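Local coordinates for protein Nrps/pks (Streptomyces albus, PDB 4OPE) that probably catalyses decarboxylative carbon-carbon bond formation, as a ketosynthase domain of the "AT-less" polyketide synthase assembly line that makes oxazolomycin, at residues P448-L453 and P542-A547; H496-V501 and D510-H515. All blocks are in the same frame, centred on the assembly; numbering follows the deposited sequence.

Contact 1 (P448-L453 and P542-A547); sequences PYVCAL and PELAEA
Val450 meets Leu544 and Ala545 through its two methyl branches, and these apolar touches join residues 448-453, a strand from Tyr449 on, to helix residues 542-547. CG2 of Val450 rests against the backbone of the helix, 3.9 Å from CA of Ala545, and against the methyl of the same residue, with Val450 CG2 and Ala545 CB 4.1 Å apart. The other branch reaches the preceding residue: Val450 CG1 lies 4.2 Å from CB of Leu544. With chi1 at 58°, CG1 stands between the backbone N and the carbonyl carbon while CG2 is anti to N, which spreads the fork over two successive helical residues. Leu544 runs at about a right angle to the valine, meeting it at CB, and its side chain also packs on Ala536.

The surroundings place the contact in the sheet. Val450 and Ala452 point to the helix 541-550 face of a three-stranded antiparallel sheet, whereas Tyr449, Cys451 and Leu453 pack on helix 481-488 across the sheet. Ala545 also touches Ala499 and Val501 on the adjacent strand, and Trp548, one turn further along the helix, packs on Ala452. Such an alpha/beta appendage to the thiolase-fold body is consistent with the flanking subdomain of modular ketosynthases.

Across the two segments there is neither a hydrogen bond nor a charge pair, so the contact itself rests on buried, non-directional van der Waals packing; a hydrogen bond between the same strand and helix, Trp548 NE1 to Leu453 O, lies beside it.

Contact 2 (H496-V501 and D510-H515); sequences HRLAVV and DALEDH
Leu498 and Val500 face Ala511, Leu512 and His515 in a strand-turn-helix unit of the small alpha/beta subdomain: strand 496-502 leads almost at once into helix 505-516, which folds back over the sheet. The short segment axes approach to 9.7 Å, with their N-to-C directions 138° apart, so the helix returns slantwise rather than squarely antiparallel.

Three helical residues fit the relief of two strand residues. Although Leu512 leaves the backbone alongside the strand, its tip bends inward, and CD2 enters the notch between the two strand side chains, 3.6 Å from Val500 CG2 and 4.1 Å from Leu498 CD2. Val500 divides its fork: CG2 meets the leucine, while CG1 abuts the small Ala511, with Val500 CG1 and Ala511 CB 3.7 Å apart. At the far end the relation reverses, and Leu498 lays a methyl, CD1, over the flat imidazole of His515. With CG anti to the backbone N the histidine reaches toward the strand, and chi2 of -88° turns a ring face to the leucine.

Helix 458-473 adds to the layer through Thr465 on Leu498 and Ala469 on Leu512, while Val524 and Thr526 of the third strand touch His515. The CH-pi contact puts Leu498 CD1 3.8 Å from the centroid of the His515 ring, 16° off its normal and shifted toward the CE1 rim.

Contacts 1 and 2 hold helices to opposite faces of the same three-stranded sheet, and both are buried although their centres lie 32 and 30 Å from the centre of the chain. Their strands are neighbours: Cys451 N probably donates to Val500 O at 2.7 Å, and Pro448 CB packs on Val501 CG1. Contact 1 brings in the later helix 541-550 with 88 residues in between, whereas contact 2 closes locally over eight. Neither has a hydrogen bond between its segments. Contact 1 is smaller and purely aliphatic, a single valine against the helix backbone, one methyl and one methylene, while contact 2 interleaves more side chains and adds a CH-pi contact to a partly exposed histidine at its edge.

Contact 1 (P448-L453 and P542-A547)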
loop_
_atom_site.group_PDB
_atom_site.type_symbol
_atom_site.label_atom_id
_atom_site.label_comp_id
_atom_site.label_asym_id
_atom_site.label_seq_id
_atom_site.Cartn_x
_atom_site.Cartn_y
_atom_site.Cartn_z
ATOM N N PRO A 448 -14.846 -45.978 13.696
ATOM C CA PRO A 448 -15.403 -45.056 12.731
ATOM C C PRO A 448 -15.031 -43.592 13.049
ATOM O O PRO A 448 -14.319 -43.281 14.045
ATOM C CB PRO A 448 -16.889 -45.300 12.849
ATOM C CG PRO A 448 -17.063 -45.633 14.300
ATOM C CD PRO A 448 -15.843 -46.449 14.656
ATOM N N TYR A 449 -15.451 -42.720 12.144
ATOM C CA TYR A 449 -15.094 -41.361 12.208
ATOM C C TYR A 449 -16.382 -40.632 12.027
ATOM O O TYR A 449 -17.360 -41.196 11.519
ATOM C CB TYR A 449 -14.127 -40.982 11.095
ATOM C CG TYR A 449 -12.857 -41.794 11.001
ATOM C CD1 TYR A 449 -11.811 -41.616 11.884
ATOM C CD2 TYR A 449 -12.673 -42.705 9.953
ATOM C CE1 TYR A 449 -10.643 -42.364 11.761
ATOM C CE2 TYR A 449 -11.499 -43.448 9.826
ATOM C CZ TYR A 449 -10.503 -43.284 10.743
ATOM O OH TYR A 449 -9.351 -44.029 10.608
ATOM N N VAL A 450 -16.378 -39.369 12.448
ATOM C CA VAL A 450 -17.527 -38.514 12.213
ATOM C C VAL A 450 -17.161 -37.520 11.157
ATOM O O VAL A 450 -16.076 -36.949 11.211
ATOM C CB VAL A 450 -17.971 -37.763 13.475
ATOM C CG1 VAL A 450 -16.852 -36.910 14.030
ATOM C CG2 VAL A 450 -19.194 -36.917 13.172
ATOM N N CYS A 451 -18.050 -37.353 10.190
ATOM C CA CYS A 451 -17.943 -36.303 9.223
ATOM C C CYS A 451 -18.931 -35.247 9.611
ATOM O O CYS A 451 -20.134 -35.460 9.569
ATOM C CB CYS A 451 -18.315 -36.794 7.837
ATOM S SG CYS A 451 -18.721 -35.490 6.628
ATOM N N ALA A 452 -18.443 -34.075 9.945
ATOM C CA ALA A 452 -19.338 -33.059 10.451
ATOM C C ALA A 452 -19.308 -31.825 9.519
ATOM O O ALA A 452 -18.258 -31.237 9.304
ATOM C CB ALA A 452 -18.910 -32.718 11.868
ATOM N N LEU A 453 -20.457 -31.466 8.969
ATOM C CA LEU A 453 -20.572 -30.380 8.004
ATOM C C LEU A 453 -21.535 -29.367 8.545
ATOM O O LEU A 453 -22.464 -29.734 9.265
ATOM C CB LEU A 453 -21.154 -30.862 6.695
ATOM C CG LEU A 453 -20.399 -31.916 5.902
ATOM C CD1 LEU A 453 -21.106 -32.190 4.578
ATOM C CD2 LEU A 453 -19.019 -31.423 5.584
ATOM N N PRO A 542 -20.678 -41.976 16.975
ATOM C CA PRO A 542 -22.135 -41.737 17.085
ATOM C C PRO A 542 -22.472 -40.659 18.110
ATOM O O PRO A 542 -23.375 -39.833 17.904
ATOM C CB PRO A 542 -22.691 -43.073 17.567
ATOM C CG PRO A 542 -21.617 -44.075 17.340
ATOM C CD PRO A 542 -20.303 -43.360 17.299
ATOM N N GLU A 543 -21.743 -40.674 19.216
ATOM C CA GLU A 543 -21.921 -39.664 20.259
ATOM C C GLU A 543 -21.532 -38.302 19.776
ATOM O O GLU A 543 -22.211 -37.336 20.068
ATOM C CB GLU A 543 -21.105 -40.016 21.519
ATOM C CG GLU A 543 -21.641 -41.215 22.264
ATOM C CD GLU A 543 -20.815 -41.546 23.489
ATOM O OE1 GLU A 543 -19.722 -42.154 23.316
ATOM O OE2 GLU A 543 -21.300 -41.244 24.630
ATOM N N LEU A 544 -20.434 -38.251 19.044
ATOM C CA LEU A 544 -19.929 -37.022 18.422
ATOM C C LEU A 544 -20.861 -36.516 17.362
ATOM O O LEU A 544 -21.230 -35.342 17.360
ATOM C CB LEU A 544 -18.539 -37.242 17.823
ATOM C CG LEU A 544 -17.464 -37.651 18.867
ATOM C CD1 LEU A 544 -16.083 -37.776 18.243
ATOM C CD2 LEU A 544 -17.429 -36.671 20.017
ATOM N N ALA A 545 -21.260 -37.413 16.484
ATOM C CA ALA A 545 -22.270 -37.115 15.500
ATOM C C ALA A 545 -23.509 -36.515 16.114
ATOM O O ALA A 545 -23.994 -35.512 15.667
ATOM C CB ALA A 545 -22.630 -38.378 14.749
ATOM N N GLU A 546 -24.050 -37.123 17.144
ATOM C CA GLU A 546 -25.317 -36.609 17.708
ATOM C C GLU A 546 -25.166 -35.205 18.331
ATOM O O GLU A 546 -26.075 -34.386 18.297
ATOM C CB GLU A 546 -25.905 -37.619 18.713
ATOM C CG GLU A 546 -26.516 -38.879 18.056
ATOM C CD GLU A 546 -26.981 -39.954 19.071
ATOM O OE1 GLU A 546 -26.293 -40.151 20.105
ATOM O OE2 GLU A 546 -28.037 -40.610 18.850
ATOM N N ALA A 547 -24.007 -34.934 18.901
ATOM C CA ALA A 547 -23.759 -33.667 19.549
ATOM C C ALA A 547 -23.628 -32.554 18.535
ATOM O O ALA A 547 -24.160 -31.496 18.726
ATOM C CB ALA A 547 -22.496 -33.771 20.395
#

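Contact 2 (H496-V501 and D510-H515)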
loop_
_atom_site.group_PDB
_atom_site.type_symbol
_atom_site.label_atom_id
_atom_site.label_comp_id
_atom_site.label_asym_id
_atom_site.label_seq_id
_atom_site.Cartn_x
_atom_site.Cartn_y
_atom_site.Cartn_z
ATOM N N HIS A 496 -26.787 -24.640 10.314
ATOM C CA HIS A 496 -27.406 -25.879 9.761
ATOM C C HIS A 496 -26.428 -27.020 9.748
ATOM O O HIS A 496 -25.346 -26.893 9.227
ATOM C CB HIS A 496 -27.978 -25.654 8.371
ATOM C CG HIS A 496 -29.139 -24.734 8.379
ATOM N ND1 HIS A 496 -30.396 -25.125 7.973
ATOM C CD2 HIS A 496 -29.273 -23.482 8.883
ATOM C CE1 HIS A 496 -31.252 -24.143 8.201
ATOM N NE2 HIS A 496 -30.593 -23.127 8.738
ATOM N N ARG A 497 -26.801 -28.153 10.316
ATOM C CA ARG A 497 -25.831 -29.208 10.616
ATOM C C ARG A 497 -26.148 -30.465 9.879
ATOM O O ARG A 497 -27.311 -30.829 9.702
ATOM C CB ARG A 497 -25.821 -29.501 12.120
ATOM C CG ARG A 497 -25.521 -28.286 13.003
ATOM C CD ARG A 497 -24.038 -28.130 13.149
ATOM N NE ARG A 497 -23.682 -26.867 13.740
ATOM C CZ ARG A 497 -23.030 -26.700 14.884
ATOM N NH1 ARG A 497 -22.611 -27.705 15.634
ATOM N NH2 ARG A 497 -22.762 -25.478 15.262
ATOM N N LEU A 498 -25.092 -31.134 9.458
ATOM C CA LEU A 498 -25.168 -32.511 8.951
ATOM C C LEU A 498 -24.025 -33.373 9.564
ATOM O O LEU A 498 -22.938 -32.888 9.765
ATOM C CB LEU A 498 -25.126 -32.516 7.432
ATOM C CG LEU A 498 -25.299 -33.876 6.799
ATOM C CD1 LEU A 498 -25.940 -33.731 5.433
ATOM C CD2 LEU A 498 -23.987 -34.607 6.641
ATOM N N ALA A 499 -24.279 -34.642 9.869
ATOM C CA ALA A 499 -23.207 -35.530 10.309
ATOM C C ALA A 499 -23.398 -36.956 9.871
ATOM O O ALA A 499 -24.535 -37.449 9.733
ATOM C CB ALA A 499 -23.066 -35.488 11.812
ATOM N N VAL A 500 -22.277 -37.628 9.669
ATOM C CA VAL A 500 -22.284 -39.023 9.291
ATOM C C VAL A 500 -21.174 -39.718 10.031
ATOM O O VAL A 500 -20.079 -39.175 10.229
ATOM C CB VAL A 500 -22.008 -39.214 7.801
ATOM C CG1 VAL A 500 -22.451 -40.583 7.362
ATOM C CG2 VAL A 500 -22.733 -38.150 6.986
ATOM N N VAL A 501 -21.468 -40.931 10.454
ATOM C CA VAL A 501 -20.467 -41.831 10.984
ATOM C C VAL A 501 -19.999 -42.686 9.850
ATOM O O VAL A 501 -20.816 -43.156 9.072
ATOM C CB VAL A 501 -21.035 -42.711 12.069
ATOM C CG1 VAL A 501 -19.895 -43.466 12.726
ATOM C CG2 VAL A 501 -21.752 -41.835 13.078
ATOM N N ASP A 510 -21.049 -42.680 -0.301
ATOM C CA ASP A 510 -22.306 -43.397 -0.366
ATOM C C ASP A 510 -23.389 -42.741 0.503
ATOM O O ASP A 510 -24.541 -42.568 0.070
ATOM C CB ASP A 510 -22.107 -44.815 0.180
ATOM C CG ASP A 510 -21.372 -45.747 -0.793
ATOM O OD1 ASP A 510 -21.284 -45.451 -2.004
ATOM O OD2 ASP A 510 -20.894 -46.813 -0.325
ATOM N N ALA A 511 -23.046 -42.424 1.750
ATOM C CA ALA A 511 -24.054 -41.913 2.631
ATOM C C ALA A 511 -24.494 -40.528 2.197
ATOM O O ALA A 511 -25.679 -40.221 2.217
ATOM C CB ALA A 511 -23.553 -41.869 4.068
ATOM N N LEU A 512 -23.524 -39.682 1.854
ATOM C CA LEU A 512 -23.801 -38.331 1.385
ATOM C C LEU A 512 -24.624 -38.380 0.102
ATOM O O LEU A 512 -25.570 -37.669 -0.050
ATOM C CB LEU A 512 -22.494 -37.562 1.169
ATOM C CG LEU A 512 -21.615 -37.419 2.411
ATOM C CD1 LEU A 512 -20.443 -36.535 2.111
ATOM C CD2 LEU A 512 -22.311 -36.850 3.623
ATOM N N GLU A 513 -24.304 -39.261 -0.814
ATOM C CA GLU A 513 -25.113 -39.363 -2.045
ATOM C C GLU A 513 -26.554 -39.815 -1.725
ATOM O O GLU A 513 -27.506 -39.241 -2.227
ATOM C CB GLU A 513 -24.413 -40.262 -3.065
ATOM C CG GLU A 513 -23.105 -39.634 -3.512
ATOM C CD GLU A 513 -22.381 -40.381 -4.627
ATOM O OE1 GLU A 513 -22.907 -41.418 -5.151
ATOM O OE2 GLU A 513 -21.250 -39.911 -4.974
ATOM N N ASP A 514 -26.706 -40.782 -0.823
ATOM C CA ASP A 514 -28.030 -41.220 -0.396
ATOM C C ASP A 514 -28.812 -40.037 0.152
ATOM O O ASP A 514 -29.963 -39.850 -0.171
ATOM C CB ASP A 514 -27.942 -42.332 0.659
ATOM C CG ASP A 514 -27.523 -43.678 0.070
ATOM O OD1 ASP A 514 -27.665 -43.870 -1.142
ATOM O OD2 ASP A 514 -27.041 -44.565 0.812
ATOM N N HIS A 515 -28.177 -39.217 0.967
ATOM C CA HIS A 515 -28.890 -38.145 1.631
ATOM C C HIS A 515 -29.351 -37.182 0.564
ATOM O O HIS A 515 -30.461 -36.701 0.633
ATOM C CB HIS A 515 -27.997 -37.469 2.688
ATOM C CG HIS A 515 -28.600 -36.248 3.317
ATOM N ND1 HIS A 515 -28.463 -34.984 2.782
ATOM C CD2 HIS A 515 -29.341 -36.097 4.441
ATOM C CE1 HIS A 515 -29.088 -34.107 3.548
ATOM N NE2 HIS A 515 -29.623 -34.756 4.566
#